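Local atomic coordinates of 6-phospho-beta-glucosidase BglT (Thermotoga maritima, PDB entry 1UP7), a protein that hydrolyses cellobiose 6'-phosphate to glucose 6-phosphate and glucose, using NAD+ and a manganese ion as cofactors. Residues R117-V122 with S144-E149; T132-I137 with L155-F160; L195-K200 with L358-A363; R305-D310 with C338-G343; H362-Y367 with S389-P394. One frame throughout, in Å; residues are numbered along the deposited sequence.

Contact 1 (R117-V122 with S144-E149); sequences RAFPIV and SGHITE
Ala118, Phe119 and Val122 pack against His146 and Ile147 in a buried, purely side-chain contact between two helices of the NAD-binding Rossmann domain. Helices 109-131 and 144-155 flank strand 136-139 in sequence, and the short segments run at 47° to each other with their axes 10.7 Å apart at closest approach. That spacing leaves room for an aromatic pair and one branched side chain. Phe119 brings its CZ edge over a face of the His146 imidazole, toward the rim of that ring, with CZ 3.5 Å from His146 NE2. The stack is T-shaped, centroids 5.2 Å apart and planes at 81°. His146 has CG anti to its backbone N (chi1 -166°), which turns the ring toward Phe119, while its NE2 hydrogen-bonds to Glu368 O on helix 355-376. Ile147 divides its branches: CD1 lies 3.6 Å from Ala118 CB, CG1 approaches Phe119 CE1, and CG2 meets Val122 CG1 at 4.0 Å. Phe160 of the last parallel strand also packs on Ile147. No hydrogen bond crosses between the segments, which implies cohesion by apolar packing and by the ring pair, with the imidazole's rotation probably limited by its bond to the Glu368 carbonyl.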
# COMPACT_ATOMS: atom_id res chain seq x y z
N ARG A 117 -22.53 -16.91 17.64
CA ARG A 117 -22.76 -18.32 17.93
C ARG A 117 -21.75 -19.19 17.21
O ARG A 117 -21.35 -20.23 17.74
CB ARG A 117 -24.17 -18.76 17.52
CG ARG A 117 -25.26 -18.57 18.55
CD ARG A 117 -26.54 -19.44 18.37
NE ARG A 117 -26.95 -19.46 16.98
CZ ARG A 117 -27.56 -18.45 16.37
NH1 ARG A 117 -27.88 -17.36 17.09
NH2 ARG A 117 -27.87 -18.53 15.07
N ALA A 118 -21.34 -18.79 16.00
CA ALA A 118 -20.45 -19.61 15.20
C ALA A 118 -19.01 -19.61 15.72
O ALA A 118 -18.40 -20.64 15.77
CB ALA A 118 -20.49 -19.17 13.72
N PHE A 119 -18.50 -18.44 16.11
CA PHE A 119 -17.08 -18.27 16.40
C PHE A 119 -16.49 -19.30 17.39
O PHE A 119 -15.45 -19.90 17.10
CB PHE A 119 -16.74 -16.80 16.85
CG PHE A 119 -16.92 -15.74 15.75
CD1 PHE A 119 -16.92 -16.10 14.39
CD2 PHE A 119 -17.06 -14.39 16.09
CE1 PHE A 119 -17.07 -15.13 13.38
CE2 PHE A 119 -17.21 -13.41 15.10
CZ PHE A 119 -17.22 -13.77 13.74
N PRO A 120 -17.12 -19.53 18.55
CA PRO A 120 -16.58 -20.53 19.51
C PRO A 120 -16.53 -21.96 18.95
O PRO A 120 -15.57 -22.68 19.20
CB PRO A 120 -17.55 -20.46 20.71
CG PRO A 120 -18.32 -19.16 20.53
CD PRO A 120 -18.35 -18.88 19.07
N ILE A 121 -17.54 -22.34 18.19
CA ILE A 121 -17.57 -23.65 17.58
C ILE A 121 -16.51 -23.77 16.49
O ILE A 121 -15.78 -24.78 16.49
CB ILE A 121 -19.01 -24.00 17.09
CG1 ILE A 121 -19.96 -24.14 18.28
CG2 ILE A 121 -19.03 -25.30 16.32
CD1 ILE A 121 -21.49 -23.89 17.91
N VAL A 122 -16.37 -22.76 15.62
CA VAL A 122 -15.33 -22.85 14.61
C VAL A 122 -13.91 -22.79 15.21
O VAL A 122 -13.00 -23.48 14.72
CB VAL A 122 -15.51 -21.93 13.34
CG1 VAL A 122 -16.98 -21.64 13.03
CG2 VAL A 122 -14.70 -20.71 13.43
N SER A 144 -20.83 -17.10 6.10
CA SER A 144 -19.66 -17.79 5.59
C SER A 144 -18.45 -16.88 5.36
O SER A 144 -17.34 -17.29 5.69
CB SER A 144 -20.04 -18.58 4.32
OG SER A 144 -18.93 -19.29 3.81
N GLY A 145 -18.66 -15.69 4.76
CA GLY A 145 -17.58 -14.76 4.46
C GLY A 145 -16.98 -14.20 5.74
O GLY A 145 -15.75 -14.02 5.84
N HIS A 146 -17.84 -13.93 6.72
CA HIS A 146 -17.43 -13.38 8.01
C HIS A 146 -16.58 -14.40 8.80
O HIS A 146 -15.57 -14.06 9.42
CB HIS A 146 -18.65 -12.96 8.81
CG HIS A 146 -18.34 -12.09 10.00
ND1 HIS A 146 -19.33 -11.49 10.75
CD2 HIS A 146 -17.16 -11.73 10.57
CE1 HIS A 146 -18.78 -10.81 11.74
NE2 HIS A 146 -17.47 -10.93 11.65
N ILE A 147 -17.00 -15.66 8.74
CA ILE A 147 -16.28 -16.73 9.39
C ILE A 147 -14.94 -16.93 8.72
O ILE A 147 -13.94 -17.16 9.38
CB ILE A 147 -17.16 -18.03 9.45
CG1 ILE A 147 -18.31 -17.80 10.44
CG2 ILE A 147 -16.32 -19.28 9.91
CD1 ILE A 147 -19.45 -18.76 10.29
N THR A 148 -14.89 -16.78 7.40
CA THR A 148 -13.60 -16.87 6.70
C THR A 148 -12.68 -15.75 7.11
O THR A 148 -11.50 -16.00 7.33
CB THR A 148 -13.79 -16.86 5.17
OG1 THR A 148 -14.72 -17.88 4.82
CG2 THR A 148 -12.55 -17.27 4.45
N GLU A 149 -13.19 -14.52 7.21
CA GLU A 149 -12.39 -13.39 7.70
C GLU A 149 -11.79 -13.77 9.05
O GLU A 149 -10.61 -13.57 9.30
CB GLU A 149 -13.24 -12.13 7.87
CG GLU A 149 -12.52 -10.93 8.52
CD GLU A 149 -11.38 -10.35 7.69
OE1 GLU A 149 -11.47 -10.33 6.45
OE2 GLU A 149 -10.38 -9.91 8.28

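Contact 2 (T132-I137 with L155-F160); sequences TSNATI and LEYEKF
Tyr157 reaches from the loop after helix 144-155 to the residues leading into strand 136-139, within the beta-alpha-beta unit that adds strand 160-162 to the parallel Rossmann sheet. Its CB points toward the 132-137 segment, and a chi1 of -170° carries the ring on in that direction. Along the ring, CD2 and then CE2 pass Ile137 CD1, CE2 at 3.8 Å, while CE1 runs beside the Asn134 amide, whose ND2 bonds to Arg130 O. At the tip, OH donates to Ala135 O at 2.6 Å, and this carbonyl oxygen lies at the ring edge. A phenylalanine here would probably keep the packing on Ile137 but leave the buried Ala135 carbonyl without its hydroxyl donor. Next to it, the bent chain of Lys159 carries NZ to Asn134 O, above the carbonyl plane. Ile137 N bonds to Lys159 O at 2.8 Å, nearly straight at 170°, and Ile137 pairs with Phe160 as a parallel bridge; Ile137 CG2 rests 3.8 Å from Phe160 CE2. Two consecutive carbonyls, those of Asn134 and Ala135, thus receive an ammonium and a phenol as donors just before the regular sheet bonding begins.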
# COMPACT_ATOMS: atom_id res chain seq x y z
N THR A 132 -4.48 -32.13 13.98
CA THR A 132 -4.52 -33.50 13.47
C THR A 132 -4.18 -33.58 11.98
O THR A 132 -2.98 -33.70 11.61
CB THR A 132 -5.88 -34.19 13.79
OG1 THR A 132 -6.97 -33.36 13.37
CG2 THR A 132 -6.10 -34.31 15.30
N SER A 133 -5.20 -33.50 11.12
CA SER A 133 -5.04 -33.76 9.69
C SER A 133 -4.49 -32.58 8.91
O SER A 133 -4.02 -32.73 7.79
CB SER A 133 -6.40 -34.15 9.09
OG SER A 133 -7.40 -33.14 9.33
N ASN A 134 -4.61 -31.38 9.46
CA ASN A 134 -4.36 -30.19 8.66
C ASN A 134 -5.09 -30.23 7.28
O ASN A 134 -4.51 -29.92 6.24
CB ASN A 134 -2.85 -29.97 8.50
CG ASN A 134 -2.45 -28.56 8.85
OD1 ASN A 134 -2.36 -27.70 7.97
ND2 ASN A 134 -2.26 -28.30 10.17
N ALA A 135 -6.35 -30.68 7.30
CA ALA A 135 -7.18 -30.75 6.11
C ALA A 135 -7.52 -29.36 5.60
O ALA A 135 -7.43 -28.37 6.34
CB ALA A 135 -8.45 -31.48 6.45
N THR A 136 -7.94 -29.29 4.33
CA THR A 136 -8.57 -28.11 3.80
C THR A 136 -9.99 -28.09 4.30
O THR A 136 -10.73 -29.06 4.13
CB THR A 136 -8.54 -28.14 2.28
OG1 THR A 136 -7.20 -27.92 1.87
CG2 THR A 136 -9.33 -26.95 1.70
N ILE A 137 -10.39 -26.99 4.90
CA ILE A 137 -11.78 -26.84 5.31
C ILE A 137 -12.55 -26.08 4.25
O ILE A 137 -12.13 -25.00 3.86
CB ILE A 137 -11.92 -26.17 6.69
CG1 ILE A 137 -11.22 -26.99 7.77
CG2 ILE A 137 -13.41 -26.01 7.06
CD1 ILE A 137 -10.77 -26.16 9.00
N LEU A 155 -7.59 -16.56 13.43
CA LEU A 155 -7.02 -17.88 13.76
C LEU A 155 -5.81 -18.23 12.88
O LEU A 155 -5.02 -19.08 13.24
CB LEU A 155 -8.06 -18.99 13.68
CG LEU A 155 -9.42 -18.69 14.33
CD1 LEU A 155 -10.30 -19.91 14.17
CD2 LEU A 155 -9.33 -18.29 15.84
N GLU A 156 -5.68 -17.55 11.74
CA GLU A 156 -4.51 -17.71 10.86
C GLU A 156 -4.38 -19.17 10.45
O GLU A 156 -3.30 -19.76 10.50
CB GLU A 156 -3.20 -17.16 11.52
CG GLU A 156 -3.26 -15.65 11.81
CD GLU A 156 -1.99 -15.07 12.44
OE1 GLU A 156 -0.87 -15.43 12.04
OE2 GLU A 156 -2.09 -14.23 13.36
N TYR A 157 -5.49 -19.76 10.05
CA TYR A 157 -5.48 -21.07 9.42
C TYR A 157 -5.70 -20.91 7.93
O TYR A 157 -6.80 -20.54 7.50
CB TYR A 157 -6.56 -21.96 10.05
CG TYR A 157 -6.45 -23.40 9.63
CD1 TYR A 157 -5.46 -24.23 10.17
CD2 TYR A 157 -7.30 -23.92 8.66
CE1 TYR A 157 -5.36 -25.55 9.78
CE2 TYR A 157 -7.21 -25.23 8.27
CZ TYR A 157 -6.24 -26.04 8.81
OH TYR A 157 -6.14 -27.36 8.40
N GLU A 158 -4.66 -21.16 7.15
CA GLU A 158 -4.64 -20.80 5.74
C GLU A 158 -5.67 -21.57 4.89
O GLU A 158 -6.36 -20.98 4.06
CB GLU A 158 -3.25 -20.98 5.13
CG GLU A 158 -3.29 -20.64 3.64
CD GLU A 158 -1.93 -20.52 2.98
OE1 GLU A 158 -0.99 -21.30 3.32
OE2 GLU A 158 -1.83 -19.64 2.07
N LYS A 159 -5.78 -22.87 5.13
CA LYS A 159 -6.62 -23.74 4.32
C LYS A 159 -8.06 -23.76 4.79
O LYS A 159 -8.62 -24.82 5.10
CB LYS A 159 -6.05 -25.16 4.32
CG LYS A 159 -4.82 -25.29 3.43
CD LYS A 159 -3.68 -25.82 4.18
CE LYS A 159 -3.45 -27.27 3.83
NZ LYS A 159 -4.48 -28.08 4.51
N PHE A 160 -8.67 -22.58 4.81
CA PHE A 160 -10.07 -22.45 5.11
C PHE A 160 -10.70 -21.65 3.98
O PHE A 160 -10.40 -20.45 3.78
CB PHE A 160 -10.24 -21.74 6.44
CG PHE A 160 -11.67 -21.68 6.93
CD1 PHE A 160 -12.57 -20.71 6.44
CD2 PHE A 160 -12.12 -22.57 7.93
CE1 PHE A 160 -13.87 -20.63 6.92
CE2 PHE A 160 -13.46 -22.49 8.43
CZ PHE A 160 -14.32 -21.54 7.93

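Contact 3 (L195-K200 with L358-A363); sequences LSFIEK and LSFIHA
Phe360, Leu195 and Phe197 dominate this helix-on-sheet packing in the C-terminal domain of the family 4 glycosidase, where helix 355-376 packs on one face of the antiparallel sheet containing strand 195-203. The two segments run nearly antiparallel, at 152°, with their axes 9.0 Å apart at closest approach. Leu195 and Phe197, two apart on the strand, both point toward the helix. Phe360 answers from the helix, its CG anti to the carbonyl carbon (chi1 -61°), which directs the ring at Phe197; the two side chains cross at about a right angle, Phe197 CZ being 3.9 Å from Phe360 CD2. Ile361 adds its CG1 beside Phe197 CE1, and Tyr190 of the adjoining strand also packs on Ile361. No hydrogen bond joins the segments. Leu195 directly follows the manganese ligand His194, so the contact begins next to the metal site, while His362 stacks on His362 of the second subunit. At the N-terminal end of the strand segment, Leu195 CD2 sits 4.0 Å from Phe360 CB and 3.7 Å from the backbone oxygen Phe360 O.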
# COMPACT_ATOMS: atom_id res chain seq x y z
N LEU A 195 -22.72 -9.82 -0.53
CA LEU A 195 -22.48 -8.40 -0.72
C LEU A 195 -21.48 -8.26 -1.87
O LEU A 195 -20.37 -7.74 -1.72
CB LEU A 195 -21.92 -7.82 0.57
CG LEU A 195 -22.03 -6.31 0.75
CD1 LEU A 195 -23.38 -5.92 1.31
CD2 LEU A 195 -20.92 -5.81 1.63
N SER A 196 -21.89 -8.78 -3.01
CA SER A 196 -21.00 -8.94 -4.13
C SER A 196 -21.59 -8.31 -5.38
O SER A 196 -22.80 -8.05 -5.44
CB SER A 196 -20.73 -10.44 -4.36
OG SER A 196 -21.94 -11.13 -4.71
N PHE A 197 -20.70 -8.06 -6.35
CA PHE A 197 -20.99 -7.21 -7.49
C PHE A 197 -20.35 -7.84 -8.71
O PHE A 197 -19.24 -8.37 -8.64
CB PHE A 197 -20.48 -5.79 -7.23
CG PHE A 197 -21.02 -5.19 -5.96
CD1 PHE A 197 -20.41 -5.45 -4.72
CD2 PHE A 197 -22.17 -4.39 -5.99
CE1 PHE A 197 -20.91 -4.93 -3.55
CE2 PHE A 197 -22.67 -3.84 -4.84
CZ PHE A 197 -22.05 -4.11 -3.60
N ILE A 198 -21.04 -7.81 -9.84
CA ILE A 198 -20.45 -8.25 -11.09
C ILE A 198 -20.35 -7.04 -11.99
O ILE A 198 -21.34 -6.34 -12.23
CB ILE A 198 -21.30 -9.41 -11.74
CG1 ILE A 198 -21.32 -10.63 -10.83
CG2 ILE A 198 -20.76 -9.79 -13.14
CD1 ILE A 198 -22.36 -11.69 -11.19
N GLU A 199 -19.14 -6.82 -12.49
CA GLU A 199 -18.84 -5.66 -13.31
C GLU A 199 -18.76 -6.04 -14.78
O GLU A 199 -19.15 -5.25 -15.64
CB GLU A 199 -17.53 -5.03 -12.81
CG GLU A 199 -17.28 -3.60 -13.25
CD GLU A 199 -16.22 -2.91 -12.40
OE1 GLU A 199 -15.93 -3.35 -11.27
OE2 GLU A 199 -15.68 -1.90 -12.86
N LYS A 200 -18.25 -7.24 -15.05
CA LYS A 200 -18.06 -7.72 -16.42
C LYS A 200 -18.46 -9.18 -16.55
O LYS A 200 -18.26 -9.97 -15.63
CB LYS A 200 -16.59 -7.52 -16.92
CG LYS A 200 -16.04 -6.09 -16.72
CD LYS A 200 -15.65 -5.41 -18.01
CE LYS A 200 -16.54 -4.20 -18.38
NZ LYS A 200 -16.75 -4.13 -19.92
N LEU A 358 -17.32 -0.41 -3.30
CA LEU A 358 -16.41 -0.20 -2.16
C LEU A 358 -17.15 0.43 -0.95
O LEU A 358 -16.84 0.09 0.18
CB LEU A 358 -15.20 0.63 -2.57
CG LEU A 358 -13.98 -0.20 -3.00
CD1 LEU A 358 -14.32 -1.26 -4.05
CD2 LEU A 358 -12.81 0.68 -3.45
N SER A 359 -18.13 1.31 -1.18
CA SER A 359 -18.84 1.92 -0.07
C SER A 359 -19.43 0.83 0.81
O SER A 359 -19.33 0.91 2.06
CB SER A 359 -19.94 2.87 -0.53
OG SER A 359 -20.97 2.19 -1.24
N PHE A 360 -20.01 -0.20 0.20
CA PHE A 360 -20.53 -1.31 1.01
C PHE A 360 -19.44 -2.22 1.56
O PHE A 360 -19.47 -2.55 2.73
CB PHE A 360 -21.56 -2.15 0.24
CG PHE A 360 -22.78 -1.37 -0.18
CD1 PHE A 360 -23.80 -1.10 0.74
CD2 PHE A 360 -22.89 -0.91 -1.48
CE1 PHE A 360 -24.92 -0.37 0.35
CE2 PHE A 360 -24.01 -0.19 -1.87
CZ PHE A 360 -25.01 0.08 -0.96
N ILE A 361 -18.48 -2.62 0.73
CA ILE A 361 -17.48 -3.57 1.16
C ILE A 361 -16.68 -3.07 2.37
O ILE A 361 -16.48 -3.82 3.34
CB ILE A 361 -16.52 -3.94 0.00
CG1 ILE A 361 -17.29 -4.60 -1.19
CG2 ILE A 361 -15.35 -4.79 0.52
CD1 ILE A 361 -16.46 -4.71 -2.47
N HIS A 362 -16.22 -1.80 2.31
CA HIS A 362 -15.44 -1.23 3.39
C HIS A 362 -16.29 -1.23 4.68
O HIS A 362 -15.84 -1.69 5.73
CB HIS A 362 -15.02 0.21 3.06
CG HIS A 362 -13.82 0.34 2.19
ND1 HIS A 362 -12.60 -0.24 2.50
CD2 HIS A 362 -13.62 1.04 1.04
CE1 HIS A 362 -11.72 0.08 1.57
NE2 HIS A 362 -12.30 0.86 0.68
N ALA A 363 -17.51 -0.72 4.62
CA ALA A 363 -18.33 -0.55 5.83
C ALA A 363 -18.61 -1.91 6.51
O ALA A 363 -18.48 -2.08 7.73
CB ALA A 363 -19.69 0.20 5.52

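Contact 4 (R305-D310 with C338-G343); sequences RDLETD and CYVRSG
Asp306 and Leu307, in the last turn of helix 296-308, meet Val340. Asp306 CB faces Val340 CG1 loosely, while its carboxylate turns to Arg305 and His315. Leu307 puts CD1 3.5 Å from Val340 CG1, and its carbonyl accepts a weak bond from Gly343 N. Past the helix end, Thr309 O takes Ser342 N at 2.9 Å. Asp310, with chi1 at -162°, then swings its carboxylate between two side chains, Ser342 and Arg341. Ser342 OG reaches Asp310 OD1 at 2.6 Å on the anti side; from the other face Arg341 NE also meets OD1, at 3.1 Å, and Arg341 NH2 meets Asp310 OD2 at 3.0 Å. The guanidinium lies 72° from the carboxylate plane, a side-on salt bridge made from above. A leucine in place of Arg341 would probably leave Asp310 without its charged mate and Glu183 O of the third subunit without the NH2 donor. The bonds across the contact tie the end of helix 296-308 to the beta hairpin turn between strands 333-341 and 344-347, with strand 313-320 on the other side of 333-341.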
# COMPACT_ATOMS: atom_id res chain seq x y z
N ARG A 305 -12.82 -31.30 -6.40
CA ARG A 305 -12.32 -31.90 -7.62
C ARG A 305 -11.10 -31.14 -8.17
O ARG A 305 -10.07 -31.74 -8.46
CB ARG A 305 -13.46 -31.93 -8.65
CG ARG A 305 -13.20 -32.67 -9.95
CD ARG A 305 -13.27 -31.75 -11.18
NE ARG A 305 -14.61 -31.56 -11.69
CZ ARG A 305 -15.19 -30.38 -11.94
NH1 ARG A 305 -14.58 -29.21 -11.69
NH2 ARG A 305 -16.41 -30.37 -12.43
N ASP A 306 -11.19 -29.81 -8.27
CA ASP A 306 -10.13 -29.01 -8.91
C ASP A 306 -9.00 -28.72 -7.92
O ASP A 306 -7.88 -28.40 -8.31
CB ASP A 306 -10.69 -27.74 -9.56
CG ASP A 306 -11.76 -28.04 -10.58
OD1 ASP A 306 -11.72 -29.16 -11.14
OD2 ASP A 306 -12.70 -27.26 -10.88
N LEU A 307 -9.28 -28.88 -6.64
CA LEU A 307 -8.23 -28.87 -5.61
C LEU A 307 -7.43 -30.17 -5.66
O LEU A 307 -6.26 -30.20 -5.30
CB LEU A 307 -8.86 -28.72 -4.24
CG LEU A 307 -8.64 -27.53 -3.28
CD1 LEU A 307 -7.77 -26.42 -3.79
CD2 LEU A 307 -9.94 -27.01 -2.85
N GLU A 308 -8.06 -31.24 -6.14
CA GLU A 308 -7.39 -32.55 -6.27
C GLU A 308 -6.58 -32.77 -7.54
O GLU A 308 -5.63 -33.49 -7.50
CB GLU A 308 -8.40 -33.70 -6.13
CG GLU A 308 -8.76 -33.99 -4.69
CD GLU A 308 -7.57 -34.53 -3.94
OE1 GLU A 308 -7.17 -35.68 -4.25
OE2 GLU A 308 -7.01 -33.80 -3.08
N THR A 309 -6.97 -32.17 -8.66
CA THR A 309 -6.20 -32.32 -9.90
C THR A 309 -5.19 -31.18 -10.07
O THR A 309 -5.16 -30.22 -9.29
CB THR A 309 -7.11 -32.30 -11.14
OG1 THR A 309 -7.74 -31.00 -11.21
CG2 THR A 309 -8.24 -33.33 -11.03
N ASP A 310 -4.43 -31.29 -11.14
CA ASP A 310 -3.44 -30.31 -11.47
C ASP A 310 -3.80 -29.54 -12.73
O ASP A 310 -2.94 -28.94 -13.36
CB ASP A 310 -2.06 -31.02 -11.55
CG ASP A 310 -0.90 -30.05 -11.46
OD1 ASP A 310 -0.85 -29.24 -10.52
OD2 ASP A 310 -0.03 -30.01 -12.34
N CYS A 338 -10.84 -17.31 -8.33
CA CYS A 338 -9.49 -17.83 -8.05
C CYS A 338 -9.13 -18.99 -8.94
O CYS A 338 -9.98 -19.75 -9.40
CB CYS A 338 -9.35 -18.27 -6.58
SG CYS A 338 -9.69 -16.94 -5.43
N TYR A 339 -7.83 -19.10 -9.21
CA TYR A 339 -7.28 -20.18 -9.99
C TYR A 339 -6.99 -21.29 -8.98
O TYR A 339 -6.20 -21.12 -8.05
CB TYR A 339 -6.00 -19.72 -10.67
CG TYR A 339 -5.27 -20.78 -11.45
CD1 TYR A 339 -5.75 -21.23 -12.68
CD2 TYR A 339 -4.07 -21.31 -10.98
CE1 TYR A 339 -5.07 -22.17 -13.41
CE2 TYR A 339 -3.36 -22.25 -11.71
CZ TYR A 339 -3.87 -22.68 -12.93
OH TYR A 339 -3.18 -23.62 -13.65
N VAL A 340 -7.66 -22.40 -9.14
CA VAL A 340 -7.63 -23.44 -8.13
C VAL A 340 -6.90 -24.65 -8.72
O VAL A 340 -7.29 -25.19 -9.77
CB VAL A 340 -9.07 -23.80 -7.64
CG1 VAL A 340 -9.05 -25.01 -6.71
CG2 VAL A 340 -9.72 -22.62 -6.92
N ARG A 341 -5.81 -25.05 -8.07
CA ARG A 341 -4.98 -26.11 -8.63
C ARG A 341 -4.18 -26.80 -7.55
O ARG A 341 -3.48 -26.15 -6.78
CB ARG A 341 -4.05 -25.50 -9.66
CG ARG A 341 -3.02 -26.39 -10.24
CD ARG A 341 -2.31 -25.69 -11.40
NE ARG A 341 -1.28 -26.56 -11.96
CZ ARG A 341 -0.61 -26.34 -13.08
NH1 ARG A 341 -0.86 -25.27 -13.82
NH2 ARG A 341 0.30 -27.23 -13.46
N SER A 342 -4.29 -28.12 -7.50
CA SER A 342 -3.43 -28.96 -6.66
C SER A 342 -3.30 -28.49 -5.21
O SER A 342 -2.21 -28.26 -4.71
CB SER A 342 -2.04 -29.10 -7.25
OG SER A 342 -2.10 -29.96 -8.37
N GLY A 343 -4.42 -28.33 -4.54
CA GLY A 343 -4.41 -27.93 -3.15
C GLY A 343 -4.24 -26.44 -2.91
O GLY A 343 -4.27 -26.01 -1.75

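Contact 5 (H362-Y367 with S389-P394); sequences HAVKMY and SHPLGP
A type I beta turn, His390 to Gly393, packs against helix 355-376 in the C-terminal domain, at the junction where helix 380-389 gives way to helix 396-409. Tyr367 and His390 have the largest shares of the buried surface. The imidazole stands on edge over the phenol: His390 CD2 lies above the centre of the Tyr367 ring, 3.7 Å from CG and equally from CD2 of that ring. It is a T-shaped stack with centroids 4.6 Å apart and planes at 78°. The first torsion of His390 (chi1 -168°) swings the imidazole over the phenol; its CB lies near Tyr367 CD1 as well, and that side chain leans on the phenol with stem and edge together. Ser389 sends OG to the rim of the same ring, 3.5 Å from Tyr367 CB, while that hydroxyl bonds back to Ala386 O in its own helix. One turn earlier on the helix, Ala363 CB meets Pro391 CG at 3.9 Å and Val364 CG2 approaches it less closely; Tyr247 packs on Val364 and Pro391 alike. Phe356 of the second subunit also packs on Ser389. The turn fixes the imidazole from within: Leu392 N donates to His390 ND1 at 2.7 Å, in the ring plane and at 162°.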
# COMPACT_ATOMS: atom_id res chain seq x y z
N HIS A 362 -16.22 -1.80 2.31
CA HIS A 362 -15.44 -1.23 3.39
C HIS A 362 -16.29 -1.23 4.68
O HIS A 362 -15.84 -1.69 5.73
CB HIS A 362 -15.02 0.21 3.06
CG HIS A 362 -13.82 0.34 2.19
ND1 HIS A 362 -12.60 -0.24 2.50
CD2 HIS A 362 -13.62 1.04 1.04
CE1 HIS A 362 -11.72 0.08 1.57
NE2 HIS A 362 -12.30 0.86 0.68
N ALA A 363 -17.51 -0.72 4.62
CA ALA A 363 -18.33 -0.55 5.83
C ALA A 363 -18.61 -1.91 6.51
O ALA A 363 -18.48 -2.08 7.73
CB ALA A 363 -19.69 0.20 5.52
N VAL A 364 -18.97 -2.89 5.70
CA VAL A 364 -19.26 -4.19 6.26
C VAL A 364 -17.98 -4.89 6.73
O VAL A 364 -18.00 -5.58 7.75
CB VAL A 364 -20.07 -5.03 5.28
CG1 VAL A 364 -20.23 -6.46 5.78
CG2 VAL A 364 -21.45 -4.35 5.08
N LYS A 365 -16.87 -4.70 6.01
CA LYS A 365 -15.61 -5.28 6.48
C LYS A 365 -15.20 -4.72 7.86
O LYS A 365 -14.68 -5.47 8.74
CB LYS A 365 -14.50 -5.13 5.43
CG LYS A 365 -13.11 -5.65 5.84
CD LYS A 365 -13.03 -7.20 6.06
CE LYS A 365 -13.47 -7.97 4.80
NZ LYS A 365 -13.82 -9.42 5.00
N MET A 366 -15.42 -3.41 8.07
CA MET A 366 -15.06 -2.80 9.36
C MET A 366 -15.96 -3.41 10.44
O MET A 366 -15.54 -3.73 11.53
CB MET A 366 -15.19 -1.27 9.29
CG MET A 366 -14.20 -0.61 8.33
SD MET A 366 -12.47 -0.93 8.82
CE MET A 366 -12.05 -2.36 7.81
N TYR A 367 -17.23 -3.55 10.11
CA TYR A 367 -18.17 -4.14 11.00
C TYR A 367 -17.73 -5.59 11.34
O TYR A 367 -17.80 -5.99 12.51
CB TYR A 367 -19.57 -4.12 10.37
CG TYR A 367 -20.34 -5.34 10.78
CD1 TYR A 367 -20.99 -5.37 12.00
CD2 TYR A 367 -20.33 -6.51 9.98
CE1 TYR A 367 -21.67 -6.47 12.41
CE2 TYR A 367 -21.00 -7.68 10.41
CZ TYR A 367 -21.66 -7.64 11.64
OH TYR A 367 -22.35 -8.73 12.16
N SER A 389 -21.83 -0.12 14.20
CA SER A 389 -21.09 0.11 12.95
C SER A 389 -21.77 -0.46 11.71
O SER A 389 -21.45 -0.09 10.59
CB SER A 389 -19.65 -0.44 13.04
OG SER A 389 -19.64 -1.88 13.02
N HIS A 390 -22.70 -1.39 11.89
CA HIS A 390 -23.27 -2.08 10.74
C HIS A 390 -24.27 -1.15 10.05
O HIS A 390 -25.13 -0.58 10.74
CB HIS A 390 -23.99 -3.37 11.14
CG HIS A 390 -24.33 -4.23 9.97
ND1 HIS A 390 -25.26 -3.85 9.02
CD2 HIS A 390 -23.82 -5.41 9.56
CE1 HIS A 390 -25.30 -4.77 8.07
NE2 HIS A 390 -24.45 -5.74 8.39
N PRO A 391 -24.18 -0.99 8.72
CA PRO A 391 -25.12 -0.12 8.00
C PRO A 391 -26.57 -0.42 8.35
O PRO A 391 -27.39 0.46 8.22
CB PRO A 391 -24.84 -0.42 6.52
CG PRO A 391 -23.37 -0.86 6.48
CD PRO A 391 -23.17 -1.60 7.80
N LEU A 392 -26.87 -1.65 8.77
CA LEU A 392 -28.25 -2.06 9.07
C LEU A 392 -28.47 -2.29 10.57
O LEU A 392 -29.51 -2.83 10.98
CB LEU A 392 -28.64 -3.32 8.29
CG LEU A 392 -28.67 -3.22 6.75
CD1 LEU A 392 -28.71 -4.63 6.12
CD2 LEU A 392 -29.86 -2.41 6.27
N GLY A 393 -27.49 -1.86 11.38
CA GLY A 393 -27.60 -1.93 12.82
C GLY A 393 -28.49 -0.88 13.48
O GLY A 393 -29.09 -0.05 12.81
N PRO A 394 -28.59 -0.93 14.80
CA PRO A 394 -29.46 -0.03 15.57
C PRO A 394 -28.95 1.42 15.63
O PRO A 394 -27.76 1.67 15.56
CB PRO A 394 -29.38 -0.63 16.98
CG PRO A 394 -28.04 -1.28 17.03
CD PRO A 394 -27.89 -1.89 15.67

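How the contacts relate
Contacts 1 and 2 belong to the NAD-binding domain and interleave along the chain; they meet where Ile147 CG2 lies 3.6 Å from Phe160 CZ. Contacts 3, 4 and 5 lie in the C-terminal domain. Contacts 3 and 5 share His362 and Ala363 on helix 355-376, and Leu195 CD2 packs 3.8 Å from Val364 CG2. Contact 1 joins the two domains through contact 5, Glu149 OE1 forming a salt bridge with Lys365 NZ at 2.9 Å. Contact 4 comes within about 5 Å of contact 2, nearest atoms, without touching it. Ile121 of contact 1 touches bound NAD, and the Leu195 side chain of contact 3 is about 5 Å from that of the manganese ligand His194 and about 6 Å from that of the proton acceptor Tyr243.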